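Metallo-beta-lactamase domain-containing protein 1 (Thermotoga maritima, PDB 1ZTC) is a metallo-beta-lactamase-fold protein with two bound nickel ions, probably a metal-dependent hydrolase and possibly an endoribonuclease acting on RNA. Local coordinates at residues I17-G22 with S35-L40; T75-T80 with V91-A96; T97-E102 with N129-K134; V169-D174 with L206-H211. All blocks are in the same frame, centred on the assembly; numbering follows the deposited sequence.

Interaction 1: residues I17-G22 with S35-L40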
loop_
_atom_site.group_PDB
_atom_site.type_symbol
_atom_site.label_atom_id
_atom_site.label_comp_id
_atom_site.label_asym_id
_atom_site.label_seq_id
_atom_site.Cartn_x
_atom_site.Cartn_y
_atom_site.Cartn_z
ATOM N N ILE A 17 -5.346 8.320 20.500
ATOM C CA ILE A 17 -4.540 7.934 19.360
ATOM C C ILE A 17 -5.379 8.159 18.102
ATOM O O ILE A 17 -6.329 7.433 17.843
ATOM C CB ILE A 17 -4.034 6.486 19.479
ATOM C CG1 ILE A 17 -3.118 6.364 20.715
ATOM C CG2 ILE A 17 -3.221 6.099 18.240
ATOM C CD1 ILE A 17 -2.833 4.940 21.149
ATOM N N LEU A 18 -5.044 9.192 17.334
ATOM C CA LEU A 18 -5.829 9.552 16.171
ATOM C C LEU A 18 -5.595 8.604 14.997
ATOM O O LEU A 18 -6.507 8.313 14.210
ATOM C CB LEU A 18 -5.493 10.974 15.743
ATOM C CG LEU A 18 -5.677 12.061 16.788
ATOM C CD1 LEU A 18 -5.572 13.408 16.121
ATOM C CD2 LEU A 18 -7.020 11.916 17.536
ATOM N N VAL A 19 -4.366 8.145 14.887
ATOM C CA VAL A 19 -3.915 7.249 13.837
ATOM C C VAL A 19 -2.911 6.275 14.448
ATOM O O VAL A 19 -1.985 6.697 15.119
ATOM C CB VAL A 19 -3.154 8.065 12.756
ATOM C CG1 VAL A 19 -2.436 7.179 11.751
ATOM C CG2 VAL A 19 -4.078 9.101 12.090
ATOM N N THR A 20 -3.071 4.986 14.189
ATOM C CA THR A 20 -1.972 4.039 14.401
ATOM C C THR A 20 -1.227 3.878 13.085
ATOM O O THR A 20 -1.812 3.633 12.022
ATOM C CB THR A 20 -2.388 2.649 14.967
ATOM O OG1 THR A 20 -3.232 2.006 14.043
ATOM C CG2 THR A 20 -3.113 2.799 16.282
ATOM N N GLY A 21 0.084 4.047 13.162
ATOM C CA GLY A 21 0.920 4.147 11.978
ATOM C C GLY A 21 1.194 2.836 11.309
ATOM O O GLY A 21 0.875 1.769 11.832
ATOM N N GLY A 22 1.827 2.919 10.145
ATOM C CA GLY A 22 2.157 1.749 9.367
ATOM C C GLY A 22 3.217 2.050 8.350
ATOM O O GLY A 22 3.899 3.076 8.416
ATOM N N SER A 35 3.279 7.766 10.276
ATOM C CA SER A 35 3.404 7.542 11.700
ATOM C C SER A 35 2.050 7.549 12.407
ATOM O O SER A 35 1.060 8.121 11.950
ATOM C CB SER A 35 4.365 8.557 12.360
ATOM O OG SER A 35 3.773 9.831 12.532
ATOM N N THR A 36 2.056 6.887 13.551
ATOM C CA THR A 36 1.077 7.100 14.593
ATOM C C THR A 36 0.979 8.592 14.912
ATOM O O THR A 36 1.989 9.318 14.905
ATOM C CB THR A 36 1.527 6.329 15.821
ATOM O OG1 THR A 36 1.506 4.934 15.497
ATOM C CG2 THR A 36 0.609 6.599 17.030
ATOM N N VAL A 37 -0.241 9.042 15.183
ATOM C CA VAL A 37 -0.516 10.425 15.575
ATOM C C VAL A 37 -1.251 10.400 16.928
ATOM O O VAL A 37 -2.299 9.788 17.086
ATOM C CB VAL A 37 -1.391 11.183 14.563
ATOM C CG1 VAL A 37 -1.646 12.650 15.026
ATOM C CG2 VAL A 37 -0.757 11.156 13.205
ATOM N N VAL A 38 -0.644 11.073 17.887
ATOM C CA VAL A 38 -1.101 11.147 19.264
ATOM C C VAL A 38 -1.610 12.556 19.540
ATOM O O VAL A 38 -0.957 13.549 19.195
ATOM C CB VAL A 38 0.077 10.794 20.222
ATOM C CG1 VAL A 38 -0.192 11.203 21.640
ATOM C CG2 VAL A 38 0.339 9.281 20.134
ATOM N N TYR A 39 -2.787 12.612 20.154
ATOM C CA TYR A 39 -3.433 13.844 20.530
ATOM C C TYR A 39 -3.626 13.855 22.047
ATOM O O TYR A 39 -4.039 12.847 22.632
ATOM C CB TYR A 39 -4.784 13.935 19.840
ATOM C CG TYR A 39 -5.634 15.138 20.234
ATOM C CD1 TYR A 39 -5.315 16.407 19.797
ATOM C CD2 TYR A 39 -6.768 14.988 21.023
ATOM C CE1 TYR A 39 -6.074 17.481 20.128
ATOM C CE2 TYR A 39 -7.547 16.083 21.359
ATOM C CZ TYR A 39 -7.199 17.326 20.891
ATOM O OH TYR A 39 -7.952 18.440 21.201
ATOM N N LEU A 40 -3.297 14.987 22.670
ATOM C CA LEU A 40 -3.428 15.159 24.109
ATOM C C LEU A 40 -4.129 16.459 24.423
ATOM O O LEU A 40 -3.847 17.485 23.802
ATOM C CB LEU A 40 -2.062 15.193 24.774
ATOM C CG LEU A 40 -1.165 13.985 24.561
ATOM C CD1 LEU A 40 0.284 14.354 24.832
ATOM C CD2 LEU A 40 -1.599 12.846 25.484
#
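Leu18 and Val19 both face Val37 across an antiparallel strand pair, a classic beta bulge at the end of strand 13-19, one of the two outermost strands within this chain of the six-stranded mixed sheet in this metallo-beta-lactamase fold. The extra residue shifts the register by one between Ile17, paired with Val38, and Val19, paired with Val37. Val37 O takes both amide hydrogens of the bulge: Leu18 N lies 2.8 Å from it, whereas the bond from Val19 N is weak. Val37 N answers with a bond to Val19 O.

The bulge brings Leu18 over the neighbouring strand. With its CG anti to the carbonyl carbon (chi1 -57°), the isobutyl group crosses Tyr39 at its CB, and Leu18 CG comes to 3.7 Å from Tyr39 CB. The phenol then leads away from the contact, and its hydroxyl bonds to Glu41. Leu18 CD1 also reaches Val37 CG1, the two side chains meeting at a slant. Val37 turns its other branch, CG2, to Val19, 3.9 Å from Val19 CB. On this side helix 57-67 packs against the bulge, with Phe64 on Leu18 and Leu60 on Val19.

Ile17 takes the other face, where its CG2 meets Thr36 CG2 at 4.0 Å. Beyond the strands, Gly21, having no side chain, lets its chain come close to Thr36, their CA atoms 3.9 Å apart. Thr36 OG1, buried, also bonds to Phe209 O, and it receives Gly21 N at 2.9 Å with an N-H...O angle of 156°.

Interaction 2: residues T75-T80 with V91-A96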
loop_
_atom_site.group_PDB
_atom_site.type_symbol
_atom_site.label_atom_id
_atom_site.label_comp_id
_atom_site.label_asym_id
_atom_site.label_seq_id
_atom_site.Cartn_x
_atom_site.Cartn_y
_atom_site.Cartn_z
ATOM N N THR A 75 -2.300 23.820 19.594
ATOM C CA THR A 75 -1.412 24.760 20.267
ATOM C C THR A 75 0.047 24.290 20.320
ATOM O O THR A 75 0.945 25.098 20.402
ATOM C CB THR A 75 -1.900 24.983 21.730
ATOM O OG1 THR A 75 -1.941 23.720 22.432
ATOM C CG2 THR A 75 -3.289 25.604 21.727
ATOM N N ASP A 76 0.273 22.980 20.321
ATOM C CA ASP A 76 1.613 22.437 20.516
ATOM C C ASP A 76 1.792 21.186 19.679
ATOM O O ASP A 76 0.903 20.328 19.633
ATOM C CB ASP A 76 1.867 22.085 21.990
ATOM C CG ASP A 76 1.660 23.267 22.932
ATOM O OD1 ASP A 76 2.640 23.993 23.213
ATOM O OD2 ASP A 76 0.520 23.479 23.383
ATOM N N VAL A 77 2.949 21.077 19.032
ATOM C CA VAL A 77 3.274 19.896 18.239
ATOM C C VAL A 77 4.696 19.474 18.545
ATOM O O VAL A 77 5.626 20.281 18.416
ATOM C CB VAL A 77 3.126 20.153 16.714
ATOM C CG1 VAL A 77 3.564 18.931 15.905
ATOM C CG2 VAL A 77 1.691 20.507 16.390
ATOM N N LEU A 78 4.848 18.229 18.988
ATOM C CA LEU A 78 6.161 17.675 19.311
ATOM C C LEU A 78 6.537 16.579 18.314
ATOM O O LEU A 78 5.675 15.823 17.836
ATOM C CB LEU A 78 6.182 17.133 20.740
ATOM C CG LEU A 78 5.813 18.138 21.834
ATOM C CD1 LEU A 78 4.318 18.184 22.072
ATOM C CD2 LEU A 78 6.507 17.782 23.120
ATOM N N PHE A 79 7.826 16.512 18.003
ATOM C CA PHE A 79 8.352 15.522 17.080
ATOM C C PHE A 79 9.300 14.563 17.769
ATOM O O PHE A 79 10.261 14.976 18.410
ATOM C CB PHE A 79 9.135 16.182 15.938
ATOM C CG PHE A 79 8.375 17.239 15.178
ATOM C CD1 PHE A 79 7.150 16.946 14.582
ATOM C CD2 PHE A 79 8.924 18.504 14.995
ATOM C CE1 PHE A 79 6.458 17.907 13.858
ATOM C CE2 PHE A 79 8.241 19.467 14.284
ATOM C CZ PHE A 79 6.999 19.161 13.696
ATOM N N THR A 80 9.064 13.271 17.596
ATOM C CA THR A 80 10.071 12.291 17.957
ATOM C C THR A 80 11.329 12.551 17.149
ATOM O O THR A 80 12.424 12.578 17.687
ATOM C CB THR A 80 9.586 10.856 17.764
ATOM O OG1 THR A 80 9.212 10.629 16.402
ATOM C CG2 THR A 80 8.418 10.589 18.696
ATOM N N VAL A 91 2.539 21.085 8.579
ATOM C CA VAL A 91 2.139 22.195 7.734
ATOM C C VAL A 91 0.685 22.642 7.954
ATOM O O VAL A 91 0.312 23.765 7.602
ATOM C CB VAL A 91 2.395 21.902 6.216
ATOM C CG1 VAL A 91 3.842 21.549 5.977
ATOM C CG2 VAL A 91 1.466 20.758 5.674
ATOM N N LEU A 92 -0.130 21.787 8.560
ATOM C CA LEU A 92 -1.533 22.125 8.842
ATOM C C LEU A 92 -1.737 23.030 10.056
ATOM O O LEU A 92 -2.772 23.666 10.162
ATOM C CB LEU A 92 -2.351 20.857 9.052
ATOM C CG LEU A 92 -2.454 19.930 7.839
ATOM C CD1 LEU A 92 -2.993 18.578 8.240
ATOM C CD2 LEU A 92 -3.298 20.576 6.758
ATOM N N PHE A 93 -0.768 23.077 10.963
ATOM C CA PHE A 93 -0.978 23.714 12.264
ATOM C C PHE A 93 -0.248 25.064 12.332
ATOM O O PHE A 93 0.889 25.160 12.769
ATOM C CB PHE A 93 -0.582 22.759 13.379
ATOM C CG PHE A 93 -1.177 21.391 13.214
ATOM C CD1 PHE A 93 -2.546 21.216 13.276
ATOM C CD2 PHE A 93 -0.385 20.306 12.915
ATOM C CE1 PHE A 93 -3.111 19.966 13.054
ATOM C CE2 PHE A 93 -0.936 19.060 12.706
ATOM C CZ PHE A 93 -2.308 18.890 12.789
ATOM N N GLU A 94 -0.951 26.105 11.920
ATOM C CA GLU A 94 -0.372 27.438 11.768
ATOM C C GLU A 94 -0.205 28.166 13.092
ATOM O O GLU A 94 0.510 29.172 13.160
ATOM C CB GLU A 94 -1.279 28.361 10.919
ATOM C CG GLU A 94 -2.063 27.740 9.739
ATOM C CD GLU A 94 -1.370 27.850 8.394
ATOM O OE1 GLU A 94 -0.486 28.723 8.225
ATOM O OE2 GLU A 94 -1.734 27.057 7.494
ATOM N N ASN A 95 -0.918 27.708 14.116
ATOM C CA ASN A 95 -0.938 28.385 15.425
ATOM C C ASN A 95 -0.154 27.650 16.513
ATOM O O ASN A 95 -0.154 28.055 17.667
ATOM C CB ASN A 95 -2.383 28.540 15.912
ATOM C CG ASN A 95 -3.200 29.485 15.053
ATOM O OD1 ASN A 95 -2.677 30.458 14.512
ATOM N ND2 ASN A 95 -4.507 29.213 14.948
ATOM N N ALA A 96 0.523 26.581 16.144
ATOM C CA ALA A 96 1.203 25.731 17.088
ATOM C C ALA A 96 2.632 26.176 17.345
ATOM O O ALA A 96 3.285 26.798 16.503
ATOM C CB ALA A 96 1.202 24.303 16.582
HETATM O O HOH W 1 0.992 27.660 20.844
#
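Thr75 and Ala96 bring their chains within 4.2 Å, CA to CA, where the residue just ahead of strand 76-78 passes the end of the loop that leads from helix 84-87 to strand 97-101. The backbones come close at this one point and diverge from it, and the backbone link is a CA-H...O contact, Ala96 CA lying 3.4 Å from Thr75 O. A water donates to the same carbonyl oxygen, Thr75 O, at 2.6 Å and reaches Asn95 O by a weak bond.

Among the side chains, Val77 does the touching with one branch. Its CG1 stands anti to the backbone N (chi1 176°), which leaves CG2 to face the loop, 3.8 Å from Ala96 CB and 4.1 Å from Phe93 CD2. The valine and the phenylalanine run at about a right angle to each other. Leu92 CB lies over the centre of one face of the Phe93 ring, while Ile48, Pro51 and Ile74 also pack on this side chain.

Direct cohesion between the segments is therefore mainly apolar, helped by a CH...O contact and a bridging water. Strand 76-78 is an inner strand, paired through Val77 with 97-101, and the loop packs against it through side chains.

Interaction 3: residues T97-E102 with N129-K134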
loop_
_atom_site.group_PDB
_atom_site.type_symbol
_atom_site.label_atom_id
_atom_site.label_comp_id
_atom_site.label_asym_id
_atom_site.label_seq_id
_atom_site.Cartn_x
_atom_site.Cartn_y
_atom_site.Cartn_z
ATOM N N THR A 97 3.091 25.872 18.549
ATOM C CA THR A 97 4.505 25.886 18.860
ATOM C C THR A 97 5.011 24.483 18.587
ATOM O O THR A 97 4.371 23.499 18.978
ATOM C CB THR A 97 4.728 26.262 20.315
ATOM O OG1 THR A 97 4.097 27.527 20.544
ATOM C CG2 THR A 97 6.230 26.341 20.644
ATOM N N PHE A 98 6.157 24.407 17.917
ATOM C CA PHE A 98 6.784 23.159 17.557
ATOM C C PHE A 98 7.945 22.841 18.458
ATOM O O PHE A 98 8.717 23.729 18.786
ATOM C CB PHE A 98 7.240 23.218 16.094
ATOM C CG PHE A 98 6.099 23.366 15.144
ATOM C CD1 PHE A 98 5.356 22.258 14.776
ATOM C CD2 PHE A 98 5.726 24.621 14.666
ATOM C CE1 PHE A 98 4.267 22.371 13.932
ATOM C CE2 PHE A 98 4.626 24.745 13.817
ATOM C CZ PHE A 98 3.898 23.608 13.455
ATOM N N TYR A 99 8.077 21.565 18.851
ATOM C CA TYR A 99 9.140 21.139 19.786
ATOM C C TYR A 99 9.929 20.028 19.143
ATOM O O TYR A 99 9.353 19.040 18.673
ATOM C CB TYR A 99 8.572 20.617 21.113
ATOM C CG TYR A 99 7.680 21.576 21.864
ATOM C CD1 TYR A 99 6.432 21.906 21.368
ATOM C CD2 TYR A 99 8.057 22.103 23.098
ATOM C CE1 TYR A 99 5.592 22.747 22.036
ATOM C CE2 TYR A 99 7.214 22.983 23.786
ATOM C CZ TYR A 99 5.977 23.292 23.235
ATOM O OH TYR A 99 5.097 24.136 23.858
ATOM N N VAL A 100 11.244 20.179 19.169
ATOM C CA VAL A 100 12.151 19.286 18.456
ATOM C C VAL A 100 13.526 19.378 19.123
ATOM O O VAL A 100 13.879 20.431 19.657
ATOM C CB VAL A 100 12.242 19.681 16.921
ATOM C CG1 VAL A 100 12.794 21.051 16.743
ATOM C CG2 VAL A 100 13.046 18.693 16.106
ATOM N N HIS A 101 14.284 18.283 19.090
ATOM C CA HIS A 101 15.625 18.278 19.657
ATOM C C HIS A 101 16.546 19.189 18.866
ATOM O O HIS A 101 16.568 19.161 17.627
ATOM C CB HIS A 101 16.218 16.855 19.723
ATOM C CG HIS A 101 17.463 16.775 20.563
ATOM N ND1 HIS A 101 18.681 17.246 20.128
ATOM C CD2 HIS A 101 17.656 16.350 21.837
ATOM C CE1 HIS A 101 19.580 17.090 21.088
ATOM N NE2 HIS A 101 18.983 16.541 22.133
ATOM N N GLU A 102 17.332 19.982 19.592
ATOM C CA GLU A 102 18.175 21.025 19.006
ATOM C C GLU A 102 19.146 20.548 17.921
ATOM O O GLU A 102 19.468 21.297 16.993
ATOM C CB GLU A 102 18.957 21.754 20.121
ATOM C CG GLU A 102 19.829 20.837 20.994
ATOM C CD GLU A 102 20.638 21.573 22.036
ATOM O OE1 GLU A 102 20.529 22.817 22.148
ATOM O OE2 GLU A 102 21.390 20.884 22.753
ATOM N N ASN A 129 7.236 29.104 15.188
ATOM C CA ASN A 129 7.635 29.136 16.587
ATOM C C ASN A 129 8.089 27.759 16.987
ATOM O O ASN A 129 7.301 26.783 16.964
ATOM C CB ASN A 129 6.489 29.594 17.470
ATOM C CG ASN A 129 6.029 30.986 17.118
ATOM O OD1 ASN A 129 5.002 31.158 16.467
ATOM N ND2 ASN A 129 6.811 31.986 17.507
ATOM N N VAL A 130 9.362 27.683 17.358
ATOM C CA VAL A 130 10.032 26.432 17.645
ATOM C C VAL A 130 10.705 26.478 19.010
ATOM O O VAL A 130 11.416 27.431 19.326
ATOM C CB VAL A 130 11.087 26.134 16.559
ATOM C CG1 VAL A 130 11.781 24.822 16.840
ATOM C CG2 VAL A 130 10.430 26.111 15.161
ATOM N N VAL A 131 10.471 25.452 19.816
ATOM C CA VAL A 131 11.190 25.264 21.067
ATOM C C VAL A 131 12.194 24.147 20.861
ATOM O O VAL A 131 11.824 23.050 20.451
ATOM C CB VAL A 131 10.226 24.909 22.204
ATOM C CG1 VAL A 131 10.996 24.478 23.476
ATOM C CG2 VAL A 131 9.364 26.132 22.508
ATOM N N LEU A 132 13.470 24.446 21.120
ATOM C CA LEU A 132 14.535 23.457 20.964
ATOM C C LEU A 132 14.734 22.694 22.260
ATOM O O LEU A 132 14.919 23.293 23.304
ATOM C CB LEU A 132 15.840 24.144 20.521
ATOM C CG LEU A 132 15.688 24.923 19.207
ATOM C CD1 LEU A 132 16.958 25.698 18.937
ATOM C CD2 LEU A 132 15.348 24.045 18.021
ATOM N N LEU A 133 14.659 21.372 22.193
ATOM C CA LEU A 133 14.810 20.511 23.361
ATOM C C LEU A 133 16.197 19.863 23.393
ATOM O O LEU A 133 16.893 19.764 22.349
ATOM C CB LEU A 133 13.734 19.425 23.343
ATOM C CG LEU A 133 12.289 19.933 23.366
ATOM C CD1 LEU A 133 11.321 18.780 23.167
ATOM C CD2 LEU A 133 11.995 20.712 24.680
ATOM N N LYS A 134 16.619 19.476 24.600
ATOM C CA LYS A 134 17.901 18.785 24.807
ATOM C C LYS A 134 17.720 17.346 25.302
ATOM O O LYS A 134 18.632 16.528 25.179
ATOM C CB LYS A 134 18.726 19.546 25.821
ATOM C CG LYS A 134 19.037 20.968 25.403
ATOM C CD LYS A 134 20.074 21.602 26.355
ATOM C CE LYS A 134 20.644 22.962 25.854
ATOM N NZ LYS A 134 21.963 22.845 25.123
HETATM O O HOH W 2 17.954 23.831 23.927
#
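Tyr99 and Val131 lie side by side and point the same way from adjacent parallel strands, forming one apolar centre of this contact. Tyr99 CD2 lies 3.7 Å from Val131 CB, the ring oblique to it, while Leu133 CD1 packs on Tyr99 CB and Val131 CG2 extends the patch to Thr97 CG2. The tyrosine hydroxyl looks elsewhere, to Asp76. On the opposite face Val100 CG1 fits between Val130 CG1, at 3.9 Å, and Leu132 CD2. Its chi1 of 62° sets CG1 between the backbone N and the carbonyl carbon, within reach of both neighbours.

Backbone hydrogen bonds join the strands in the alternating parallel pattern: Phe98 N to Asn129 O, Val131 N to Phe98 O, Val100 N to Val131 O and Leu133 N to Val100 O. Glu102 N continues the series with a bond of 2.8 Å to Leu133 O. That oxygen also sits over the centre of the His101 ring, 3.5 Å above its plane. His101 NE2 meets Lys134 O in a weak bond at the ring edge, and His148 stacks on this imidazole.

At the polar edge the Lys134 chain bends at its last torsion and brings NZ to the syn side of Glu102 OE2, 3.1 Å away, in a salt bridge. A water links Glu102 OE1 with Leu132 O.

Strands 97-101 and 130-133, inclined at 26° and connected through helix 114-125, form a beta-alpha-beta crossover at the border of the larger sheet, an arrangement that belongs to the alpha/beta layers of the metallo-beta-lactamase fold.

Interaction 4: residues V169-D174 with L206-H211. With NI (nickel (II) ion), chain E; NI (nickel (II) ion), chain F.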
loop_
_atom_site.group_PDB
_atom_site.type_symbol
_atom_site.label_atom_id
_atom_site.label_comp_id
_atom_site.label_asym_id
_atom_site.label_seq_id
_atom_site.Cartn_x
_atom_site.Cartn_y
_atom_site.Cartn_z
ATOM N N VAL A 169 2.191 6.248 29.673
ATOM C CA VAL A 169 2.299 5.871 28.253
ATOM C C VAL A 169 3.642 6.312 27.716
ATOM O O VAL A 169 4.043 7.463 27.894
ATOM C CB VAL A 169 1.161 6.516 27.410
ATOM C CG1 VAL A 169 1.250 6.103 25.957
ATOM C CG2 VAL A 169 -0.205 6.143 27.972
ATOM N N LEU A 170 4.333 5.391 27.054
ATOM C CA LEU A 170 5.587 5.716 26.374
ATOM C C LEU A 170 5.372 5.796 24.861
ATOM O O LEU A 170 5.027 4.791 24.217
ATOM C CB LEU A 170 6.675 4.684 26.676
ATOM C CG LEU A 170 8.063 4.965 26.055
ATOM C CD1 LEU A 170 8.617 6.287 26.511
ATOM C CD2 LEU A 170 9.036 3.872 26.344
ATOM N N ILE A 171 5.565 6.999 24.323
ATOM C CA ILE A 171 5.633 7.231 22.881
ATOM C C ILE A 171 7.094 6.951 22.467
ATOM O O ILE A 171 7.998 7.718 22.746
ATOM C CB ILE A 171 5.276 8.678 22.518
ATOM C CG1 ILE A 171 3.976 9.144 23.203
ATOM C CG2 ILE A 171 5.236 8.847 20.962
ATOM C CD1 ILE A 171 2.798 8.276 22.968
ATOM N N THR A 172 7.327 5.786 21.875
ATOM C CA THR A 172 8.703 5.305 21.690
ATOM C C THR A 172 9.435 6.031 20.602
ATOM O O THR A 172 10.648 6.305 20.734
ATOM C CB THR A 172 8.741 3.796 21.367
ATOM O OG1 THR A 172 8.112 3.528 20.106
ATOM C CG2 THR A 172 8.055 3.006 22.455
ATOM N N GLY A 173 8.687 6.361 19.540
ATOM C CA GLY A 173 9.291 6.770 18.297
ATOM C C GLY A 173 9.967 5.572 17.650
ATOM O O GLY A 173 9.720 4.396 18.010
ATOM N N ASP A 174 10.818 5.880 16.681
ATOM C CA ASP A 174 11.365 4.882 15.782
ATOM C C ASP A 174 12.514 4.063 16.323
ATOM O O ASP A 174 13.086 3.267 15.590
ATOM C CB ASP A 174 11.782 5.558 14.494
ATOM C CG ASP A 174 10.656 5.598 13.474
ATOM O OD1 ASP A 174 9.652 4.901 13.603
ATOM O OD2 ASP A 174 10.810 6.289 12.492
ATOM N N LEU A 206 1.324 1.421 28.731
ATOM C CA LEU A 206 1.178 1.341 27.285
ATOM C C LEU A 206 2.408 1.800 26.531
ATOM O O LEU A 206 2.977 2.876 26.807
ATOM C CB LEU A 206 0.005 2.196 26.822
ATOM C CG LEU A 206 -0.549 1.920 25.408
ATOM C CD1 LEU A 206 -1.200 0.553 25.344
ATOM C CD2 LEU A 206 -1.595 2.978 25.085
ATOM N N LEU A 207 2.774 0.995 25.541
ATOM C CA LEU A 207 3.786 1.364 24.541
ATOM C C LEU A 207 3.095 1.798 23.269
ATOM O O LEU A 207 2.307 1.034 22.694
ATOM C CB LEU A 207 4.674 0.174 24.215
ATOM C CG LEU A 207 5.595 -0.282 25.347
ATOM C CD1 LEU A 207 5.886 -1.777 25.236
ATOM C CD2 LEU A 207 6.878 0.554 25.390
ATOM N N VAL A 208 3.355 3.023 22.843
ATOM C CA VAL A 208 2.801 3.547 21.599
ATOM C C VAL A 208 3.916 3.620 20.566
ATOM O O VAL A 208 4.774 4.496 20.616
ATOM C CB VAL A 208 2.129 4.922 21.816
ATOM C CG1 VAL A 208 1.661 5.543 20.477
ATOM C CG2 VAL A 208 0.930 4.782 22.779
ATOM N N PHE A 209 3.871 2.687 19.623
ATOM C CA PHE A 209 4.845 2.589 18.541
ATOM C C PHE A 209 4.430 3.508 17.378
ATOM O O PHE A 209 3.263 3.869 17.241
ATOM C CB PHE A 209 4.945 1.158 18.023
ATOM C CG PHE A 209 5.187 0.133 19.091
ATOM C CD1 PHE A 209 6.398 0.086 19.770
ATOM C CD2 PHE A 209 4.222 -0.800 19.396
ATOM C CE1 PHE A 209 6.611 -0.861 20.759
ATOM C CE2 PHE A 209 4.443 -1.752 20.361
ATOM C CZ PHE A 209 5.629 -1.776 21.044
ATOM N N PRO A 210 5.401 3.948 16.582
ATOM C CA PRO A 210 5.079 4.853 15.464
ATOM C C PRO A 210 4.518 4.181 14.218
ATOM O O PRO A 210 3.984 4.881 13.355
ATOM C CB PRO A 210 6.437 5.491 15.161
ATOM C CG PRO A 210 7.433 4.389 15.547
ATOM C CD PRO A 210 6.863 3.785 16.755
ATOM N N HIS A 211 4.686 2.865 14.089
ATOM C CA HIS A 211 4.254 2.125 12.883
ATOM C C HIS A 211 3.596 0.819 13.218
ATOM O O HIS A 211 3.751 -0.164 12.484
ATOM C CB HIS A 211 5.456 1.900 11.937
ATOM C CG HIS A 211 6.077 3.179 11.527
ATOM N ND1 HIS A 211 5.445 4.052 10.661
ATOM C CD2 HIS A 211 7.209 3.802 11.944
ATOM C CE1 HIS A 211 6.178 5.153 10.546
ATOM N NE2 HIS A 211 7.231 5.035 11.335
HETATM NI NI NI E . 9.030 6.316 11.219
HETATM NI NI NI F . 12.358 7.578 11.291
HETATM O O HOH W 3 5.948 6.323 18.727
HETATM O O HOH W 4 10.096 5.125 9.184
HETATM O O HOH W 5 10.635 7.739 9.950
HETATM O O HOH W 6 12.420 5.765 9.675
#
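Asp174 and His211, each just beyond the end of a parallel strand, meet at a two-nickel centre. Asp174 OD2 bridges the metals, 2.2 Å from one nickel and 2.4 Å from the other, and His211 NE2 binds the first at 2.2 Å. The second carboxylate oxygen, Asp174 OD1, lies in the plane of the imidazole at its edge, 3.2 Å from His211 CD2. His86 also binds the His211 nickel, and Asp85 belongs to the same site; His81, His83 and His152 complete the protein ligands of the other. One water touches both metals.

Strands 169-171 and 206-208 lead into these loops, and three backbone bonds join the segments, the last from Thr172 N to Val208 O. Val208 O also receives a hydrogen from a water that accepts the hydrogen of Gly173 N, at 2.9 Å. Between the strands, Val169 CG1 presses tightly on Val208 CG2 at 3.5 Å, and Ile171 CD1 lies alongside Val208 CB.

His211 ND1 bonds to Gly22 O, a second-shell contact that fixes the ring's rotation with NE2 toward the metal. A carboxylate shared by two cations probably lessens their mutual repulsion and keeps them close enough to share a water.

Along the chain the four contacts follow one another in series, each closing before the next opens. Interactions 1, 2 and 3 reach the same six-stranded sheet, with interaction 1 at the strand 13-19 border and interaction 3 at the strand 130-133 border, their centres about 20 Å apart. Interaction 4 lies in the five-stranded sheet, yet its centre is only about 9 Å from that of interaction 1, where Thr36 N meets Pro210 O at 2.8 Å. Thr80 CG2 packs on Gly173 CA, so 75-80 also reaches 169-174. Interactions 2 and 3 meet through neighbouring strands, 76-78 and 97-101. The two sheets thus meet near the nickel site, as expected for the alpha-beta-beta-alpha sandwich of this superfamily.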